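Prephenate dehydrogenase (Aquifex aeolicus, PDB 2G5C) probably catalyses the NAD(+)-dependent oxidative decarboxylation of prephenate to 4-hydroxyphenylpyruvate, a step on the route to L-tyrosine. Local coordinates at residues T93-V98 and N134-K139; G116-A121 and E174-V179; L156-W161 and V168-P173. One frame throughout, in Å; residues are numbered along the deposited sequence.

Contact 1: residues T93-V98 and N134-K139; sequences TDQGSV and NLYEGK. With NAD (nicotinamide-adenine-dinucleotide), chain E.
Gln95 and Tyr136 meet through one buried hydrogen bond, the amide NE2 of Gln95 donating to the phenolic OH of Tyr136 over 2.6 Å. The bond is bent, with an N-H...O angle of 134°, and the hydroxyl sits 25° out of the amide plane. The two side chains cross at roughly a right angle, and NE2 reaches the tyrosine at the rim of its ring, near the ring plane. Gln95 suits the place because its long, extended chain carries a group that can both give and accept: NE2 serves Tyr136 while OE1 bonds to Ser69 OG, which limits rotation of the amide.

The same loop also holds the cofactor, with backbone and side chain. Gln95 O lies 3.2 Å from C6N of the nicotinamide, and the 2'-hydroxyl of the adjoining ribose, O2D of NAD, is gripped twice by Ser97: its N donates over 3.2 Å, and its OG lies 3.1 Å from the same O2D. OG can do this because it is placed beside its own backbone N (chi1 -64°). This is the end of strand 91-94 in a Rossmann-type sheet, where the cofactor sits at the carboxyl ends of the parallel strands. Gly96 fits between these residues because a side chain there would run into Asp94 OD2, which forms a salt bridge with Lys99.

Further out, Tyr136 is carried by two overlapping turns, type I from Asn134 to Glu137 and type II from Tyr136 to Lys139. Gly138 fills the third position of the latter, where a positive phi favours glycine. Tyrosine offers both an acceptor oxygen for Gln95 and a flat ring, which packs on Pro119 and meets Trp161 edge-to-face; Pro119 also touches Gln95.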
loop_
_atom_site.group_PDB
_atom_site.type_symbol
_atom_site.label_atom_id
_atom_site.label_comp_id
_atom_site.label_asym_id
_atom_site.label_seq_id
_atom_site.Cartn_x
_atom_site.Cartn_y
_atom_site.Cartn_z
ATOM N N THR A 93 -24.291 -21.242 5.799
ATOM C CA THR A 93 -23.795 -19.883 5.601
ATOM C C THR A 93 -22.355 -19.977 5.085
ATOM O O THR A 93 -21.774 -21.058 5.082
ATOM C CB THR A 93 -23.888 -19.071 6.931
ATOM O OG1 THR A 93 -23.631 -17.684 6.679
ATOM C CG2 THR A 93 -22.906 -19.604 7.961
ATOM N N ASP A 94 -21.778 -18.866 4.632
ATOM C CA ASP A 94 -20.418 -18.920 4.098
ATOM C C ASP A 94 -19.466 -17.822 4.583
ATOM O O ASP A 94 -19.810 -16.990 5.427
ATOM C CB ASP A 94 -20.467 -18.905 2.562
ATOM C CG ASP A 94 -20.843 -17.529 1.992
ATOM O OD1 ASP A 94 -21.871 -16.952 2.424
ATOM O OD2 ASP A 94 -20.114 -17.030 1.103
ATOM N N GLN A 95 -18.256 -17.850 4.033
ATOM C CA GLN A 95 -17.208 -16.884 4.351
ATOM C C GLN A 95 -16.660 -16.278 3.066
ATOM O O GLN A 95 -15.744 -15.456 3.105
ATOM C CB GLN A 95 -16.061 -17.572 5.100
ATOM C CG GLN A 95 -16.388 -17.958 6.525
ATOM C CD GLN A 95 -15.153 -18.345 7.319
ATOM O OE1 GLN A 95 -14.736 -19.504 7.327
ATOM N NE2 GLN A 95 -14.555 -17.365 7.985
ATOM N N GLY A 96 -17.217 -16.691 1.931
ATOM C CA GLY A 96 -16.764 -16.193 0.641
ATOM C C GLY A 96 -16.516 -14.693 0.605
ATOM O O GLY A 96 -17.234 -13.931 1.251
ATOM N N SER A 97 -15.499 -14.281 -0.150
ATOM C CA SER A 97 -15.132 -12.871 -0.277
ATOM C C SER A 97 -16.108 -12.126 -1.172
ATOM O O SER A 97 -16.203 -10.900 -1.117
ATOM C CB SER A 97 -13.721 -12.736 -0.865
ATOM O OG SER A 97 -12.744 -13.291 -0.005
ATOM N N VAL A 98 -16.811 -12.870 -2.017
ATOM C CA VAL A 98 -17.786 -12.276 -2.918
ATOM C C VAL A 98 -19.190 -12.776 -2.590
ATOM O O VAL A 98 -19.372 -13.882 -2.086
ATOM C CB VAL A 98 -17.474 -12.604 -4.405
ATOM C CG1 VAL A 98 -16.092 -12.080 -4.778
ATOM C CG2 VAL A 98 -17.557 -14.102 -4.639
ATOM N N ASN A 134 -9.094 -16.046 17.285
ATOM C CA ASN A 134 -9.489 -14.677 17.604
ATOM C C ASN A 134 -9.553 -13.847 16.336
ATOM O O ASN A 134 -9.777 -12.638 16.386
ATOM C CB ASN A 134 -8.479 -14.041 18.555
ATOM C CG ASN A 134 -7.113 -13.884 17.919
ATOM O OD1 ASN A 134 -6.462 -14.868 17.566
ATOM N ND2 ASN A 134 -6.673 -12.641 17.757
ATOM N N LEU A 135 -9.352 -14.509 15.203
ATOM C CA LEU A 135 -9.359 -13.855 13.902
ATOM C C LEU A 135 -10.514 -12.880 13.673
ATOM O O LEU A 135 -10.367 -11.897 12.949
ATOM C CB LEU A 135 -9.368 -14.911 12.796
ATOM C CG LEU A 135 -9.305 -14.360 11.371
ATOM C CD1 LEU A 135 -7.945 -13.709 11.131
ATOM C CD2 LEU A 135 -9.539 -15.484 10.374
ATOM N N TYR A 136 -11.656 -13.138 14.299
ATOM C CA TYR A 136 -12.827 -12.288 14.113
ATOM C C TYR A 136 -13.064 -11.253 15.213
ATOM O O TYR A 136 -13.878 -10.344 15.042
ATOM C CB TYR A 136 -14.064 -13.175 13.968
ATOM C CG TYR A 136 -13.879 -14.301 12.971
ATOM C CD1 TYR A 136 -13.871 -14.051 11.598
ATOM C CD2 TYR A 136 -13.686 -15.614 13.402
ATOM C CE1 TYR A 136 -13.678 -15.080 10.678
ATOM C CE2 TYR A 136 -13.490 -16.650 12.492
ATOM C CZ TYR A 136 -13.488 -16.376 11.132
ATOM O OH TYR A 136 -13.310 -17.396 10.225
ATOM N N GLU A 137 -12.356 -11.385 16.332
ATOM C CA GLU A 137 -12.515 -10.464 17.457
ATOM C C GLU A 137 -12.500 -8.990 17.054
ATOM O O GLU A 137 -11.462 -8.448 16.681
ATOM C CB GLU A 137 -11.420 -10.712 18.497
ATOM C CG GLU A 137 -11.437 -12.102 19.104
ATOM C CD GLU A 137 -12.671 -12.358 19.948
ATOM O OE1 GLU A 137 -13.793 -12.227 19.421
ATOM O OE2 GLU A 137 -12.517 -12.695 21.142
ATOM N N GLY A 138 -13.661 -8.347 17.137
ATOM C CA GLY A 138 -13.759 -6.940 16.790
ATOM C C GLY A 138 -13.891 -6.662 15.305
ATOM O O GLY A 138 -14.279 -5.563 14.909
ATOM N N LYS A 139 -13.568 -7.651 14.479
ATOM C CA LYS A 139 -13.656 -7.495 13.031
ATOM C C LYS A 139 -15.101 -7.348 12.556
ATOM O O LYS A 139 -16.037 -7.709 13.263
ATOM C CB LYS A 139 -13.012 -8.694 12.329
ATOM C CG LYS A 139 -11.591 -8.460 11.828
ATOM C CD LYS A 139 -10.591 -8.261 12.953
ATOM C CE LYS A 139 -9.177 -8.165 12.391
ATOM N NZ LYS A 139 -8.136 -8.139 13.457
HETATM P PA NAD E . -7.210 -22.011 2.374
HETATM O O1A NAD E . -6.457 -21.842 3.627
HETATM O O2A NAD E . -6.390 -22.293 1.133
HETATM O O5B NAD E . -8.277 -23.162 2.643
HETATM C C5B NAD E . -9.145 -23.563 1.622
HETATM C C4B NAD E . -9.528 -25.015 1.844
HETATM O O4B NAD E . -10.359 -25.337 0.760
HETATM C C3B NAD E . -8.326 -25.984 1.756
HETATM O O3B NAD E . -8.145 -26.728 2.955
HETATM C C2B NAD E . -8.656 -26.830 0.525
HETATM O O2B NAD E . -8.174 -28.158 0.536
HETATM C C1B NAD E . -10.161 -26.700 0.528
HETATM N N9A NAD E . -10.917 -27.041 -0.690
HETATM C C8A NAD E . -10.638 -26.746 -2.004
HETATM N N7A NAD E . -11.612 -27.257 -2.776
HETATM C C5A NAD E . -12.514 -27.875 -1.982
HETATM C C6A NAD E . -13.711 -28.571 -2.209
HETATM N N6A NAD E . -14.182 -28.731 -3.433
HETATM N N1A NAD E . -14.419 -29.101 -1.129
HETATM C C2A NAD E . -13.946 -28.947 0.175
HETATM N N3A NAD E . -12.762 -28.261 0.410
HETATM C C4A NAD E . -12.072 -27.740 -0.658
HETATM O O3 NAD E . -8.150 -20.710 2.058
HETATM P PN NAD E . -8.726 -19.675 3.144
HETATM O O1N NAD E . -9.018 -20.415 4.387
HETATM O O2N NAD E . -7.757 -18.552 3.258
HETATM O O5D NAD E . -10.084 -19.045 2.540
HETATM C C5D NAD E . -11.225 -19.845 2.297
HETATM C C4D NAD E . -12.446 -19.017 1.836
HETATM O O4D NAD E . -12.581 -17.862 2.648
HETATM C C3D NAD E . -12.484 -18.518 0.385
HETATM O O3D NAD E . -13.755 -18.852 -0.177
HETATM C C2D NAD E . -12.287 -17.012 0.453
HETATM O O2D NAD E . -13.004 -16.309 -0.557
HETATM C C1D NAD E . -12.730 -16.686 1.878
HETATM N N1N NAD E . -12.001 -15.580 2.574
HETATM C C2N NAD E . -10.611 -15.639 2.633
HETATM C C3N NAD E . -9.896 -14.620 3.276
HETATM C C7N NAD E . -8.398 -14.701 3.331
HETATM O O7N NAD E . -7.731 -13.690 3.966
HETATM N N7N NAD E . -7.700 -15.690 2.803
HETATM C C4N NAD E . -10.612 -13.539 3.860
HETATM C C5N NAD E . -12.023 -13.490 3.794
HETATM C C6N NAD E . -12.711 -14.527 3.142
#

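Contact 2: residues G116-A121 and E174-V179. With NAD (nicotinamide-adenine-dinucleotide), chain E.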
loop_
_atom_site.group_PDB
_atom_site.type_symbol
_atom_site.label_atom_id
_atom_site.label_comp_id
_atom_site.label_asym_id
_atom_site.label_seq_id
_atom_site.Cartn_x
_atom_site.Cartn_y
_atom_site.Cartn_z
ATOM N N GLY A 116 -26.070 -15.722 3.346
ATOM C CA GLY A 116 -24.768 -15.251 2.893
ATOM C C GLY A 116 -23.986 -14.437 3.908
ATOM O O GLY A 116 -24.550 -13.597 4.617
ATOM N N GLY A 117 -22.679 -14.678 3.971
ATOM C CA GLY A 117 -21.837 -13.959 4.916
ATOM C C GLY A 117 -20.423 -13.699 4.417
ATOM O O GLY A 117 -19.930 -14.382 3.505
ATOM N N HIS A 118 -19.773 -12.701 5.012
ATOM C CA HIS A 118 -18.403 -12.338 4.640
ATOM C C HIS A 118 -17.675 -11.647 5.784
ATOM O O HIS A 118 -17.912 -10.467 6.057
ATOM C CB HIS A 118 -18.393 -11.398 3.434
ATOM C CG HIS A 118 -17.027 -10.888 3.079
ATOM N ND1 HIS A 118 -16.830 -9.801 2.255
ATOM C CD2 HIS A 118 -15.793 -11.313 3.440
ATOM C CE1 HIS A 118 -15.534 -9.577 2.127
ATOM N NE2 HIS A 118 -14.884 -10.481 2.836
ATOM N N PRO A 119 -16.789 -12.376 6.478
ATOM C CA PRO A 119 -16.032 -11.796 7.588
ATOM C C PRO A 119 -14.885 -10.963 7.017
ATOM O O PRO A 119 -14.164 -11.422 6.132
ATOM C CB PRO A 119 -15.542 -13.026 8.341
ATOM C CG PRO A 119 -15.306 -14.007 7.227
ATOM C CD PRO A 119 -16.554 -13.827 6.383
ATOM N N ILE A 120 -14.732 -9.737 7.505
ATOM C CA ILE A 120 -13.671 -8.860 7.019
ATOM C C ILE A 120 -12.443 -9.014 7.904
ATOM O O ILE A 120 -12.102 -8.120 8.687
ATOM C CB ILE A 120 -14.115 -7.377 7.023
ATOM C CG1 ILE A 120 -15.458 -7.227 6.302
ATOM C CG2 ILE A 120 -13.053 -6.515 6.341
ATOM C CD1 ILE A 120 -15.426 -7.630 4.839
ATOM N N ALA A 121 -11.790 -10.162 7.776
ATOM C CA ALA A 121 -10.597 -10.475 8.548
ATOM C C ALA A 121 -9.733 -11.446 7.751
ATOM O O ALA A 121 -10.035 -11.750 6.595
ATOM C CB ALA A 121 -10.991 -11.095 9.882
ATOM N N GLU A 174 -25.713 -7.254 -3.947
ATOM C CA GLU A 174 -25.149 -6.378 -4.963
ATOM C C GLU A 174 -24.370 -5.196 -4.403
ATOM O O GLU A 174 -23.345 -4.811 -4.963
ATOM C CB GLU A 174 -26.244 -5.885 -5.919
ATOM C CG GLU A 174 -27.608 -5.652 -5.279
ATOM C CD GLU A 174 -28.319 -6.949 -4.911
ATOM O OE1 GLU A 174 -28.531 -7.797 -5.808
ATOM O OE2 GLU A 174 -28.665 -7.121 -3.723
ATOM N N LEU A 175 -24.839 -4.621 -3.301
ATOM C CA LEU A 175 -24.131 -3.495 -2.709
ATOM C C LEU A 175 -22.791 -3.972 -2.167
ATOM O O LEU A 175 -21.789 -3.273 -2.277
ATOM C CB LEU A 175 -24.947 -2.853 -1.586
ATOM C CG LEU A 175 -24.294 -1.629 -0.931
ATOM C CD1 LEU A 175 -23.957 -0.579 -1.988
ATOM C CD2 LEU A 175 -25.235 -1.051 0.123
ATOM N N HIS A 176 -22.773 -5.168 -1.584
ATOM C CA HIS A 176 -21.527 -5.715 -1.051
ATOM C C HIS A 176 -20.476 -5.819 -2.147
ATOM O O HIS A 176 -19.352 -5.364 -1.978
ATOM C CB HIS A 176 -21.767 -7.095 -0.430
ATOM C CG HIS A 176 -20.511 -7.824 -0.053
ATOM N ND1 HIS A 176 -19.714 -8.465 -0.979
ATOM C CD2 HIS A 176 -19.920 -8.019 1.150
ATOM C CE1 HIS A 176 -18.688 -9.025 -0.362
ATOM N NE2 HIS A 176 -18.788 -8.769 0.929
ATOM N N ASP A 177 -20.847 -6.405 -3.279
ATOM C CA ASP A 177 -19.899 -6.563 -4.373
ATOM C C ASP A 177 -19.475 -5.253 -5.012
ATOM O O ASP A 177 -18.391 -5.156 -5.586
ATOM C CB ASP A 177 -20.464 -7.508 -5.429
ATOM C CG ASP A 177 -20.379 -8.961 -5.002
ATOM O OD1 ASP A 177 -20.168 -9.211 -3.794
ATOM O OD2 ASP A 177 -20.530 -9.846 -5.868
ATOM N N TYR A 178 -20.328 -4.244 -4.925
ATOM C CA TYR A 178 -19.976 -2.954 -5.488
ATOM C C TYR A 178 -18.933 -2.316 -4.580
ATOM O O TYR A 178 -17.860 -1.912 -5.030
ATOM C CB TYR A 178 -21.196 -2.034 -5.565
ATOM C CG TYR A 178 -20.835 -0.634 -6.015
ATOM C CD1 TYR A 178 -20.507 -0.371 -7.343
ATOM C CD2 TYR A 178 -20.782 0.418 -5.101
ATOM C CE1 TYR A 178 -20.130 0.911 -7.749
ATOM C CE2 TYR A 178 -20.408 1.697 -5.497
ATOM C CZ TYR A 178 -20.084 1.935 -6.818
ATOM O OH TYR A 178 -19.702 3.194 -7.209
ATOM N N VAL A 179 -19.268 -2.224 -3.299
ATOM C CA VAL A 179 -18.382 -1.619 -2.320
ATOM C C VAL A 179 -16.996 -2.264 -2.287
ATOM O O VAL A 179 -15.979 -1.584 -2.410
ATOM C CB VAL A 179 -19.011 -1.672 -0.909
ATOM C CG1 VAL A 179 -18.022 -1.138 0.134
ATOM C CG2 VAL A 179 -20.283 -0.842 -0.888
HETATM P PA NAD E . -7.210 -22.011 2.374
HETATM O O1A NAD E . -6.457 -21.842 3.627
HETATM O O2A NAD E . -6.390 -22.293 1.133
HETATM O O5B NAD E . -8.277 -23.162 2.643
HETATM C C5B NAD E . -9.145 -23.563 1.622
HETATM C C4B NAD E . -9.528 -25.015 1.844
HETATM O O4B NAD E . -10.359 -25.337 0.760
HETATM C C3B NAD E . -8.326 -25.984 1.756
HETATM O O3B NAD E . -8.145 -26.728 2.955
HETATM C C2B NAD E . -8.656 -26.830 0.525
HETATM O O2B NAD E . -8.174 -28.158 0.536
HETATM C C1B NAD E . -10.161 -26.700 0.528
HETATM N N9A NAD E . -10.917 -27.041 -0.690
HETATM C C8A NAD E . -10.638 -26.746 -2.004
HETATM N N7A NAD E . -11.612 -27.257 -2.776
HETATM C C5A NAD E . -12.514 -27.875 -1.982
HETATM C C6A NAD E . -13.711 -28.571 -2.209
HETATM N N6A NAD E . -14.182 -28.731 -3.433
HETATM N N1A NAD E . -14.419 -29.101 -1.129
HETATM C C2A NAD E . -13.946 -28.947 0.175
HETATM N N3A NAD E . -12.762 -28.261 0.410
HETATM C C4A NAD E . -12.072 -27.740 -0.658
HETATM O O3 NAD E . -8.150 -20.710 2.058
HETATM P PN NAD E . -8.726 -19.675 3.144
HETATM O O1N NAD E . -9.018 -20.415 4.387
HETATM O O2N NAD E . -7.757 -18.552 3.258
HETATM O O5D NAD E . -10.084 -19.045 2.540
HETATM C C5D NAD E . -11.225 -19.845 2.297
HETATM C C4D NAD E . -12.446 -19.017 1.836
HETATM O O4D NAD E . -12.581 -17.862 2.648
HETATM C C3D NAD E . -12.484 -18.518 0.385
HETATM O O3D NAD E . -13.755 -18.852 -0.177
HETATM C C2D NAD E . -12.287 -17.012 0.453
HETATM O O2D NAD E . -13.004 -16.309 -0.557
HETATM C C1D NAD E . -12.730 -16.686 1.878
HETATM N N1N NAD E . -12.001 -15.580 2.574
HETATM C C2N NAD E . -10.611 -15.639 2.633
HETATM C C3N NAD E . -9.896 -14.620 3.276
HETATM C C7N NAD E . -8.398 -14.701 3.331
HETATM O O7N NAD E . -7.731 -13.690 3.966
HETATM N N7N NAD E . -7.700 -15.690 2.803
HETATM C C4N NAD E . -10.612 -13.539 3.860
HETATM C C5N NAD E . -12.023 -13.490 3.794
HETATM C C6N NAD E . -12.711 -14.527 3.142
#
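His118, on strand 114-120 of the Rossmann-type nucleotide-binding domain, and His176, in the first turn of the long helix 173-201 leading into the dimerization region, meet rim to rim. Neither ring covers the face of the other: their planes stand 67° apart and their centroids are 4.8 Å apart. This lets the edge nitrogens face each other, so that His118 ND1 and His176 NE2 form a short, nearly straight hydrogen bond of 2.6 Å, in which either may be the donor. On both residues CG is anti to the backbone N (chi1 175° for His118 and 171° for His176), which swings the rings out from strand and helix toward each other. Histidine suits both places, since its ring bears a nitrogen on each side and can join two neighbours.

His176 uses its second nitrogen in this way. ND1 donates to Asp177 OD1 over 2.9 Å, with the carboxylate oxygen close to the imidazole plane, and so the rotation of the ring is fixed from both sides. Asp177 OD1 is itself held by the backbone N of Lys99. The His118 ring has Ile120 CD1 over one face, 3.3 Å above its plane and offset toward the rim, and it also meets Phe180 edge-to-face.

Beyond the His118 ring edge lies the nicotinamide, with C5N near the imidazole plane. The strand end flanks the cofactor with carbonyl groups: Pro119 O is 3.8 Å from NAD C5N, and Ala121 O comes to 3.3 Å from NAD C4N, the carbon that accepts hydride.

Contact 3: residues L156-W161 and V168-P173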
loop_
_atom_site.group_PDB
_atom_site.type_symbol
_atom_site.label_atom_id
_atom_site.label_comp_id
_atom_site.label_asym_id
_atom_site.label_seq_id
_atom_site.Cartn_x
_atom_site.Cartn_y
_atom_site.Cartn_z
ATOM N N LEU A 156 -29.887 -16.228 13.757
ATOM C CA LEU A 156 -29.014 -17.273 14.270
ATOM C C LEU A 156 -27.569 -16.983 13.864
ATOM O O LEU A 156 -26.705 -16.765 14.715
ATOM C CB LEU A 156 -29.446 -18.634 13.718
ATOM C CG LEU A 156 -28.531 -19.829 14.008
ATOM C CD1 LEU A 156 -28.457 -20.080 15.502
ATOM C CD2 LEU A 156 -29.062 -21.058 13.283
ATOM N N VAL A 157 -27.323 -16.974 12.557
ATOM C CA VAL A 157 -25.994 -16.719 12.014
ATOM C C VAL A 157 -25.393 -15.427 12.562
ATOM O O VAL A 157 -24.193 -15.359 12.819
ATOM C CB VAL A 157 -26.039 -16.657 10.469
ATOM C CG1 VAL A 157 -24.671 -16.304 9.915
ATOM C CG2 VAL A 157 -26.494 -18.001 9.916
ATOM N N LYS A 158 -26.231 -14.407 12.741
ATOM C CA LYS A 158 -25.771 -13.128 13.273
ATOM C C LYS A 158 -25.233 -13.300 14.688
ATOM O O LYS A 158 -24.119 -12.877 14.994
ATOM C CB LYS A 158 -26.911 -12.105 13.293
ATOM C CG LYS A 158 -26.533 -10.792 13.970
ATOM C CD LYS A 158 -27.674 -9.785 13.952
ATOM C CE LYS A 158 -27.285 -8.504 14.680
ATOM N NZ LYS A 158 -28.402 -7.518 14.719
ATOM N N ARG A 159 -26.028 -13.923 15.550
ATOM C CA ARG A 159 -25.617 -14.140 16.933
ATOM C C ARG A 159 -24.326 -14.943 17.036
ATOM O O ARG A 159 -23.494 -14.673 17.900
ATOM C CB ARG A 159 -26.721 -14.858 17.716
ATOM C CG ARG A 159 -27.987 -14.038 17.919
ATOM C CD ARG A 159 -28.906 -14.705 18.943
ATOM N NE ARG A 159 -30.161 -13.981 19.133
ATOM C CZ ARG A 159 -31.105 -13.858 18.203
ATOM N NH1 ARG A 159 -30.936 -14.415 17.011
ATOM N NH2 ARG A 159 -32.218 -13.183 18.465
ATOM N N VAL A 160 -24.166 -15.933 16.160
ATOM C CA VAL A 160 -22.974 -16.775 16.166
ATOM C C VAL A 160 -21.723 -15.943 15.900
ATOM O O VAL A 160 -20.738 -16.031 16.633
ATOM C CB VAL A 160 -23.065 -17.884 15.098
ATOM C CG1 VAL A 160 -21.814 -18.752 15.142
ATOM C CG2 VAL A 160 -24.307 -18.727 15.330
ATOM N N TRP A 161 -21.763 -15.141 14.843
ATOM C CA TRP A 161 -20.630 -14.290 14.502
ATOM C C TRP A 161 -20.291 -13.362 15.663
ATOM O O TRP A 161 -19.123 -13.160 15.989
ATOM C CB TRP A 161 -20.949 -13.472 13.255
ATOM C CG TRP A 161 -20.744 -14.227 11.977
ATOM C CD1 TRP A 161 -21.669 -14.448 11.000
ATOM C CD2 TRP A 161 -19.515 -14.793 11.503
ATOM N NE1 TRP A 161 -21.093 -15.111 9.943
ATOM C CE2 TRP A 161 -19.771 -15.333 10.225
ATOM C CE3 TRP A 161 -18.222 -14.895 12.034
ATOM C CZ2 TRP A 161 -18.778 -15.967 9.464
ATOM C CZ3 TRP A 161 -17.236 -15.524 11.280
ATOM C CH2 TRP A 161 -17.521 -16.050 10.009
ATOM N N VAL A 168 -21.497 -7.426 13.294
ATOM C CA VAL A 168 -22.369 -7.594 12.142
ATOM C C VAL A 168 -23.151 -6.380 11.649
ATOM O O VAL A 168 -23.627 -5.556 12.431
ATOM C CB VAL A 168 -23.371 -8.741 12.403
ATOM C CG1 VAL A 168 -24.209 -9.012 11.161
ATOM C CG2 VAL A 168 -22.619 -9.987 12.830
ATOM N N GLU A 169 -23.273 -6.300 10.326
ATOM C CA GLU A 169 -24.014 -5.248 9.643
ATOM C C GLU A 169 -24.548 -5.896 8.371
ATOM O O GLU A 169 -23.983 -6.883 7.896
ATOM C CB GLU A 169 -23.101 -4.057 9.312
ATOM C CG GLU A 169 -21.849 -4.405 8.537
ATOM C CD GLU A 169 -20.947 -3.200 8.314
ATOM O OE1 GLU A 169 -21.354 -2.270 7.583
ATOM O OE2 GLU A 169 -19.831 -3.179 8.876
ATOM N N TYR A 170 -25.633 -5.358 7.823
ATOM C CA TYR A 170 -26.232 -5.937 6.625
ATOM C C TYR A 170 -26.062 -5.114 5.358
ATOM O O TYR A 170 -26.062 -3.889 5.395
ATOM C CB TYR A 170 -27.732 -6.186 6.841
ATOM C CG TYR A 170 -28.079 -7.022 8.057
ATOM C CD1 TYR A 170 -27.226 -8.032 8.505
ATOM C CD2 TYR A 170 -29.281 -6.826 8.737
ATOM C CE1 TYR A 170 -27.560 -8.824 9.598
ATOM C CE2 TYR A 170 -29.626 -7.614 9.830
ATOM C CZ TYR A 170 -28.762 -8.610 10.254
ATOM O OH TYR A 170 -29.098 -9.397 11.332
HETATM N N MSE A 171 -25.936 -5.816 4.235
HETATM C CA MSE A 171 -25.790 -5.199 2.921
HETATM C C MSE A 171 -26.452 -6.119 1.915
HETATM O O MSE A 171 -26.453 -7.332 2.099
HETATM C CB MSE A 171 -24.313 -5.070 2.530
HETATM C CG MSE A 171 -23.499 -4.069 3.315
HETATM SE SE MSE A 171 -21.731 -3.906 2.519
HETATM C CE MSE A 171 -22.213 -3.079 0.860
ATOM N N SER A 172 -27.015 -5.562 0.850
ATOM C CA SER A 172 -27.620 -6.408 -0.161
ATOM C C SER A 172 -26.460 -7.096 -0.875
ATOM O O SER A 172 -25.324 -6.612 -0.838
ATOM C CB SER A 172 -28.413 -5.579 -1.168
ATOM O OG SER A 172 -27.547 -4.800 -1.977
ATOM N N PRO A 173 -26.719 -8.249 -1.506
ATOM C CA PRO A 173 -25.662 -8.967 -2.220
ATOM C C PRO A 173 -24.944 -8.083 -3.244
ATOM O O PRO A 173 -23.720 -8.148 -3.389
ATOM C CB PRO A 173 -26.422 -10.110 -2.874
ATOM C CG PRO A 173 -27.438 -10.445 -1.837
ATOM C CD PRO A 173 -27.935 -9.079 -1.397
#
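Tyr170 turns the hydroxyl end of its ring onto the aliphatic chain of Lys158, whereas the indole of Trp161 leads away from Val168 across the contact and meets the ring of Phe16 edge-to-face. The residues belong to a beta-alpha-beta unit, strand 140-143, helix 151-163 and strand 167-170, in which the helix packs against the sheet. The axes of 156-161 and 168-170 approach to 9.5 Å, their N-to-C directions 145° apart, so the two run roughly antiparallel.

Lysine suits this half-buried border because its methylenes can pack while the residue stays partly exposed. With CG anti to the backbone N (chi1 174°) and the rest extended, the chain passes at about a right angle to Tyr170, and CD lies a tight 3.0 Å from Tyr170 OH. Lys158 CG also packs 4.1 Å from Val168 CG1. With an alanine in place of Lys158, Tyr170 OH would probably lose the methylenes it rests on, leaving the phenol freer to turn. Branched Val168 suits the strand by offering two methyls to the helix: CG1 faces the Lys158 chain, while CG2 lies against both the Lys158 carbonyl oxygen and Trp161, whose CB is 3.9 Å from Val168 CG2.

The three contacts all reach the same sheet, each centred about 10 Å from the other two. Contacts 1 and 2 share the cofactor and join through neighbouring strands, Asp94 OD1 probably accepting a hydrogen bond from Gly117 N at 2.9 Å, while Ser97 O packs 3.2 Å from His176 CE1. Contact 3 stands a layer behind: Trp161, its side chain about 9 Å from NAD at nearest atoms, backs contact 1, with CH2 of Trp161 3.8 Å from Gln95 NE2. Contact 3 also runs on into contact 2, since strand 167-170 leads directly to helix 173-201, and CE of selenomethionine Met171 packs 3.4 Å from Val179 CG2.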